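PAN2-PAN3 deadenylation complex catalytic subunit pan2 (Neurospora crassa, PDB 4CZX) probably serves as the catalytic subunit of the PAN complex, which shortens mRNA poly(A) tails, and is represented here by its N-terminal WD40 domain alone. Local coordinates at residues A[198-202]-A[203-207]; A[229-232]-A[233-236]. All blocks are in the same frame, centred on the assembly; numbering follows the deposited sequence.

Contact 1 (A[198-202]-A[203-207]); sequences LDTSN and DFIVT
D199 and V206 face each other as a hydrogen-bonded pair in the antiparallel hairpin of strands 194-200 and 204-210. The bond from V206 N to D199 O measures 3.0 Å and is almost straight. On the opposite face, where L198 pairs with T207 and T200 with I205, the side chains pack closely and mostly through carbon, while the hydroxyls of T207 and T200 turn to H191 and S162. With its CG anti to the backbone N (chi1 179°), L198 slants over its partners, bringing CD1 to 3.9 Å from T207 CG2 and 4.0 Å from I205 CG2. Cutting L198 back to an alanine would probably leave both methyl groups without this neighbour and open a gap beside A168.

The turn end is looser. N202 is exposed; D203, partly exposed, forms a salt bridge with R163. S201 suits this place because its small hydroxyl folds back over the turn: OG accepts two weak bonds, from D203 N (3.3 Å) and F204 N (3.2 Å), and lies at the edge of the F204 ring.

The buried carboxylate of D199 is satisfied by K160, its salt-bridge partner at OD1, by a weak bond from T200 N to the same oxygen, and by M251 N at OD2. The chemistry implies a hairpin zipped by backbone bonds and apolar contacts, its carboxylate likely to remain ionised beside a lysine.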
ATOM      1  N   LEU A 198      35.707  22.643  -7.500  1.00 24.76           N
ATOM      2  CA  LEU A 198      36.215  23.925  -7.038  1.00 26.10           C
ATOM      3  C   LEU A 198      36.337  23.888  -5.518  1.00 26.86           C
ATOM      4  O   LEU A 198      35.433  23.413  -4.835  1.00 25.99           O
ATOM      5  CB  LEU A 198      35.293  25.079  -7.478  1.00 27.53           C
ATOM      6  CG  LEU A 198      35.731  26.489  -7.018  1.00 31.40           C
ATOM      7  CD1 LEU A 198      35.338  27.569  -8.022  1.00 28.36           C
ATOM      8  CD2 LEU A 198      35.191  26.861  -5.633  1.00 31.90           C
ATOM      9  N   ASP A 199      37.454  24.382  -4.998  1.00 27.75           N
ATOM     10  CA  ASP A 199      37.560  24.652  -3.566  1.00 29.88           C
ATOM     11  C   ASP A 199      38.234  25.995  -3.389  1.00 30.54           C
ATOM     12  O   ASP A 199      38.868  26.509  -4.314  1.00 30.62           O
ATOM     13  CB  ASP A 199      38.333  23.550  -2.828  1.00 26.12           C
ATOM     14  CG  ASP A 199      38.042  23.549  -1.323  1.00 33.78           C
ATOM     15  OD1 ASP A 199      37.058  24.203  -0.922  1.00 28.29           O
ATOM     16  OD2 ASP A 199      38.788  22.905  -0.560  1.00 29.62           O
ATOM     17  N   THR A 200      38.101  26.574  -2.200  1.00 28.97           N
ATOM     18  CA  THR A 200      38.706  27.861  -1.947  1.00 25.88           C
ATOM     19  C   THR A 200      38.961  28.043  -0.456  1.00 27.99           C
ATOM     20  O   THR A 200      38.200  27.548   0.369  1.00 33.35           O
ATOM     21  CB  THR A 200      37.820  29.021  -2.501  1.00 29.93           C
ATOM     22  OG1 THR A 200      38.370  30.281  -2.108  1.00 35.71           O
ATOM     23  CG2 THR A 200      36.382  28.922  -1.985  1.00 31.66           C
ATOM     24  N   SER A 201      40.068  28.713  -0.150  1.00 34.36           N
ATOM     25  CA  SER A 201      40.394  29.199   1.185  1.00 35.11           C
ATOM     26  C   SER A 201      40.325  30.713   1.112  1.00 35.41           C
ATOM     27  O   SER A 201      40.028  31.258   0.048  1.00 36.69           O
ATOM     28  CB  SER A 201      41.783  28.735   1.614  1.00 37.66           C
ATOM     29  OG  SER A 201      42.787  29.288   0.770  1.00 38.12           O
ATOM     30  N   ASN A 202      40.617  31.410   2.206  1.00 36.85           N
ATOM     31  CA  ASN A 202      40.565  32.865   2.156  1.00 33.28           C
ATOM     32  C   ASN A 202      41.625  33.419   1.197  1.00 32.74           C
ATOM     33  O   ASN A 202      41.495  34.544   0.721  1.00 45.15           O
ATOM     34  CB  ASN A 202      40.733  33.489   3.565  1.00 35.25           C
ATOM     35  CG  ASN A 202      39.519  33.249   4.462  1.00 51.03           C
ATOM     36  OD1 ASN A 202      38.390  33.082   3.981  1.00 56.01           O
ATOM     37  ND2 ASN A 202      39.746  33.227   5.772  1.00 52.87           N
ATOM     38  N   ASP A 203      42.659  32.631   0.895  1.00 34.79           N
ATOM     39  CA  ASP A 203      43.750  33.122   0.047  1.00 35.48           C
ATOM     40  C   ASP A 203      43.805  32.544  -1.375  1.00 37.51           C
ATOM     41  O   ASP A 203      44.500  33.099  -2.235  1.00 38.86           O
ATOM     42  CB  ASP A 203      45.100  32.866   0.716  1.00 38.89           C
ATOM     43  CG  ASP A 203      45.269  33.647   2.002  1.00 49.45           C
ATOM     44  OD1 ASP A 203      44.578  34.679   2.183  1.00 44.66           O
ATOM     45  OD2 ASP A 203      46.104  33.225   2.826  1.00 51.26           O
ATOM     46  N   PHE A 204      43.108  31.438  -1.628  1.00 35.33           N
ATOM     47  CA  PHE A 204      43.210  30.774  -2.929  1.00 32.41           C
ATOM     48  C   PHE A 204      41.896  30.250  -3.486  1.00 33.34           C
ATOM     49  O   PHE A 204      40.981  29.907  -2.738  1.00 34.52           O
ATOM     50  CB  PHE A 204      44.176  29.583  -2.857  1.00 33.45           C
ATOM     51  CG  PHE A 204      45.566  29.947  -2.414  1.00 37.03           C
ATOM     52  CD1 PHE A 204      46.495  30.429  -3.323  1.00 42.64           C
ATOM     53  CD2 PHE A 204      45.945  29.789  -1.093  1.00 38.41           C
ATOM     54  CE1 PHE A 204      47.787  30.763  -2.903  1.00 46.28           C
ATOM     55  CE2 PHE A 204      47.232  30.125  -0.672  1.00 39.36           C
ATOM     56  CZ  PHE A 204      48.145  30.604  -1.584  1.00 41.27           C
ATOM     57  N   ILE A 205      41.823  30.184  -4.814  1.00 30.12           N
ATOM     58  CA  ILE A 205      40.880  29.296  -5.487  1.00 30.65           C
ATOM     59  C   ILE A 205      41.655  28.204  -6.214  1.00 34.38           C
ATOM     60  O   ILE A 205      42.715  28.471  -6.793  1.00 33.60           O
ATOM     61  CB  ILE A 205      39.999  30.017  -6.520  1.00 33.17           C
ATOM     62  CG1 ILE A 205      39.508  31.364  -5.990  1.00 35.13           C
ATOM     63  CG2 ILE A 205      38.836  29.100  -6.962  1.00 28.74           C
ATOM     64  CD1 ILE A 205      38.732  32.154  -7.030  1.00 35.10           C
ATOM     65  N   VAL A 206      41.134  26.980  -6.175  1.00 28.83           N
ATOM     66  CA  VAL A 206      41.699  25.891  -6.961  1.00 28.92           C
ATOM     67  C   VAL A 206      40.578  25.166  -7.711  1.00 32.85           C
ATOM     68  O   VAL A 206      39.486  24.958  -7.178  1.00 28.74           O
ATOM     69  CB  VAL A 206      42.495  24.890  -6.088  1.00 28.15           C
ATOM     70  CG1 VAL A 206      43.861  25.457  -5.718  1.00 31.18           C
ATOM     71  CG2 VAL A 206      41.687  24.489  -4.835  1.00 30.97           C
ATOM     72  N   THR A 207      40.830  24.810  -8.970  1.00 31.15           N
ATOM     73  CA  THR A 207      39.808  24.124  -9.752  1.00 31.16           C
ATOM     74  C   THR A 207      40.374  22.976 -10.560  1.00 30.05           C
ATOM     75  O   THR A 207      41.563  22.968 -10.909  1.00 31.58           O
ATOM     76  CB  THR A 207      39.073  25.065 -10.746  1.00 34.11           C
ATOM     77  OG1 THR A 207      40.006  25.566 -11.715  1.00 37.17           O
ATOM     78  CG2 THR A 207      38.384  26.220 -10.015  1.00 31.16           C
TER

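Contact 2 (A[229-232]-A[233-236]); sequences FDLK and NMSA
N233 closes the loop between strands 225-230 and 235-241 by gripping D230 from two directions. Its side-chain amide gives ND2 to D230 OD2 at 2.8 Å, in a nearly straight bond (177°) that arrives on the syn side of the carboxylate. The amide and carboxylate planes stand almost perpendicular, 88° apart. Its backbone N reaches D230 OD1 at 3.0 Å, from well above the carboxylate plane, and K232 N adds a weak bond to the same oxygen. An asparagine suits this exposed place because it supplies a side-chain donor beside its main-chain one; the aspartate answers with two acceptors, and the double grip should limit the rotation of both groups.

F229 works on the other side of the sheet. Its CG is anti to the backbone N (chi1 -171°), which swings the ring beneath the returning chain: S235 O sits 3.6 Å above the ring plane, over its centre, and CZ comes within 3.4 Å of S235 N. A large flat side chain fits here, covering a stretch of backbone, while W188 of the preceding blade meets the ring.

M234 folds its bent chain back so that SD lies at the edge of this ring, 5.5 Å from the F229 centroid, in a Met-aromatic contact. The same sulfur lies 4.1 Å from L231 CD2, so a flexible thioether joins two apolar neighbours.

D230 and S235 exchange backbone hydrogen bonds, and M234, with positive phi, faces D230 together with S235: a G1 beta bulge. F229 and D230 end the third strand of the blade, probably at the position of the Trp-Asp pair that names WD40 repeats.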
ATOM      1  N   PHE A 229      44.219  30.361  -8.320  1.00 37.68           N
ATOM      2  CA  PHE A 229      43.978  31.799  -8.320  1.00 37.49           C
ATOM      3  C   PHE A 229      44.267  32.393  -6.940  1.00 41.81           C
ATOM      4  O   PHE A 229      43.865  31.828  -5.926  1.00 39.15           O
ATOM      5  CB  PHE A 229      42.531  32.098  -8.735  1.00 35.75           C
ATOM      6  CG  PHE A 229      42.254  33.558  -8.965  1.00 33.39           C
ATOM      7  CD1 PHE A 229      42.444  34.117 -10.218  1.00 40.38           C
ATOM      8  CD2 PHE A 229      41.788  34.366  -7.933  1.00 36.24           C
ATOM      9  CE1 PHE A 229      42.190  35.455 -10.445  1.00 42.04           C
ATOM     10  CE2 PHE A 229      41.539  35.712  -8.152  1.00 41.82           C
ATOM     11  CZ  PHE A 229      41.745  36.257  -9.422  1.00 39.29           C
ATOM     12  N   ASP A 230      44.968  33.524  -6.927  1.00 42.33           N
ATOM     13  CA  ASP A 230      45.343  34.237  -5.707  1.00 41.00           C
ATOM     14  C   ASP A 230      44.214  35.161  -5.278  1.00 40.03           C
ATOM     15  O   ASP A 230      43.989  36.185  -5.909  1.00 43.15           O
ATOM     16  CB  ASP A 230      46.635  35.032  -5.953  1.00 40.27           C
ATOM     17  CG  ASP A 230      47.115  35.821  -4.727  1.00 46.60           C
ATOM     18  OD1 ASP A 230      46.385  35.961  -3.716  1.00 46.82           O
ATOM     19  OD2 ASP A 230      48.256  36.323  -4.803  1.00 49.61           O
ATOM     20  N   LEU A 231      43.514  34.805  -4.203  1.00 38.05           N
ATOM     21  CA  LEU A 231      42.346  35.568  -3.765  1.00 43.40           C
ATOM     22  C   LEU A 231      42.738  36.835  -3.014  1.00 52.73           C
ATOM     23  O   LEU A 231      41.990  37.814  -2.994  1.00 49.29           O
ATOM     24  CB  LEU A 231      41.433  34.712  -2.874  1.00 42.19           C
ATOM     25  CG  LEU A 231      40.151  34.160  -3.494  1.00 44.50           C
ATOM     26  CD1 LEU A 231      39.158  33.757  -2.411  1.00 39.50           C
ATOM     27  CD2 LEU A 231      39.523  35.146  -4.485  1.00 42.60           C
ATOM     28  N   LYS A 232      43.915  36.809  -2.398  1.00 56.38           N
ATOM     29  CA  LYS A 232      44.400  37.935  -1.622  1.00 62.12           C
ATOM     30  C   LYS A 232      44.717  39.108  -2.544  1.00 62.83           C
ATOM     31  O   LYS A 232      44.276  40.233  -2.314  1.00 66.21           O
ATOM     32  CB  LYS A 232      45.632  37.524  -0.811  1.00 67.28           C
ATOM     33  CG  LYS A 232      46.077  38.527   0.247  1.00 74.83           C
ATOM     34  CD  LYS A 232      47.408  38.104   0.858  1.00 80.07           C
ATOM     35  CE  LYS A 232      48.005  39.199   1.733  1.00 89.02           C
ATOM     36  NZ  LYS A 232      47.140  39.509   2.907  1.00 93.42           N
ATOM     37  N   ASN A 233      45.463  38.830  -3.605  1.00 57.79           N
ATOM     38  CA  ASN A 233      45.879  39.869  -4.535  1.00 56.02           C
ATOM     39  C   ASN A 233      45.117  39.846  -5.862  1.00 55.82           C
ATOM     40  O   ASN A 233      45.476  40.564  -6.795  1.00 55.11           O
ATOM     41  CB  ASN A 233      47.386  39.755  -4.787  1.00 64.93           C
ATOM     42  CG  ASN A 233      48.187  39.690  -3.493  1.00 67.60           C
ATOM     43  OD1 ASN A 233      48.371  40.700  -2.812  1.00 70.13           O
ATOM     44  ND2 ASN A 233      48.660  38.497  -3.143  1.00 66.05           N
ATOM     45  N   MET A 234      44.079  39.010  -5.932  1.00 56.90           N
ATOM     46  CA  MET A 234      43.174  38.922  -7.089  1.00 51.84           C
ATOM     47  C   MET A 234      43.863  38.757  -8.440  1.00 47.94           C
ATOM     48  O   MET A 234      43.604  39.523  -9.367  1.00 52.41           O
ATOM     49  CB  MET A 234      42.264  40.151  -7.143  1.00 51.54           C
ATOM     50  CG  MET A 234      41.292  40.249  -5.975  1.00 50.81           C
ATOM     51  SD  MET A 234      40.060  38.929  -5.991  1.00 52.72           S
ATOM     52  CE  MET A 234      38.852  39.602  -7.124  1.00 52.43           C
ATOM     53  N   SER A 235      44.722  37.749  -8.560  1.00 44.36           N
ATOM     54  CA  SER A 235      45.367  37.451  -9.834  1.00 50.31           C
ATOM     55  C   SER A 235      45.626  35.955  -9.968  1.00 48.43           C
ATOM     56  O   SER A 235      45.710  35.237  -8.972  1.00 44.24           O
ATOM     57  CB  SER A 235      46.682  38.235  -9.985  1.00 58.12           C
ATOM     58  OG  SER A 235      47.679  37.741  -9.106  1.00 56.19           O
ATOM     59  N   ALA A 236      45.763  35.488 -11.203  1.00 45.83           N
ATOM     60  CA  ALA A 236      45.999  34.071 -11.435  1.00 41.64           C
ATOM     61  C   ALA A 236      47.401  33.695 -10.976  1.00 48.09           C
ATOM     62  O   ALA A 236      48.309  34.523 -10.973  1.00 46.45           O
ATOM     63  CB  ALA A 236      45.802  33.717 -12.913  1.00 45.14           C
TER

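In the fold
Both contacts are hairpin turns of a single four-stranded propeller blade: contact 1 joins its first and second strands, contact 2 its third and fourth. Strands 204-210 and 225-230 lie side by side, stitching the hairpins together, with I205 N 2.8 Å from F229 O and D203 O 2.8 Å from L231 N, both probable hydrogen bonds. Contact 1 is the core member, about 12 Å from the chain's centre to its own, and its buried carboxylate is met mainly by residues outside the hairpin. Contact 2, about 21 Å out between centres, is partly buried; its carboxylate is held within its own loop, and its apolar half relies on an aromatic ring and a sulfur.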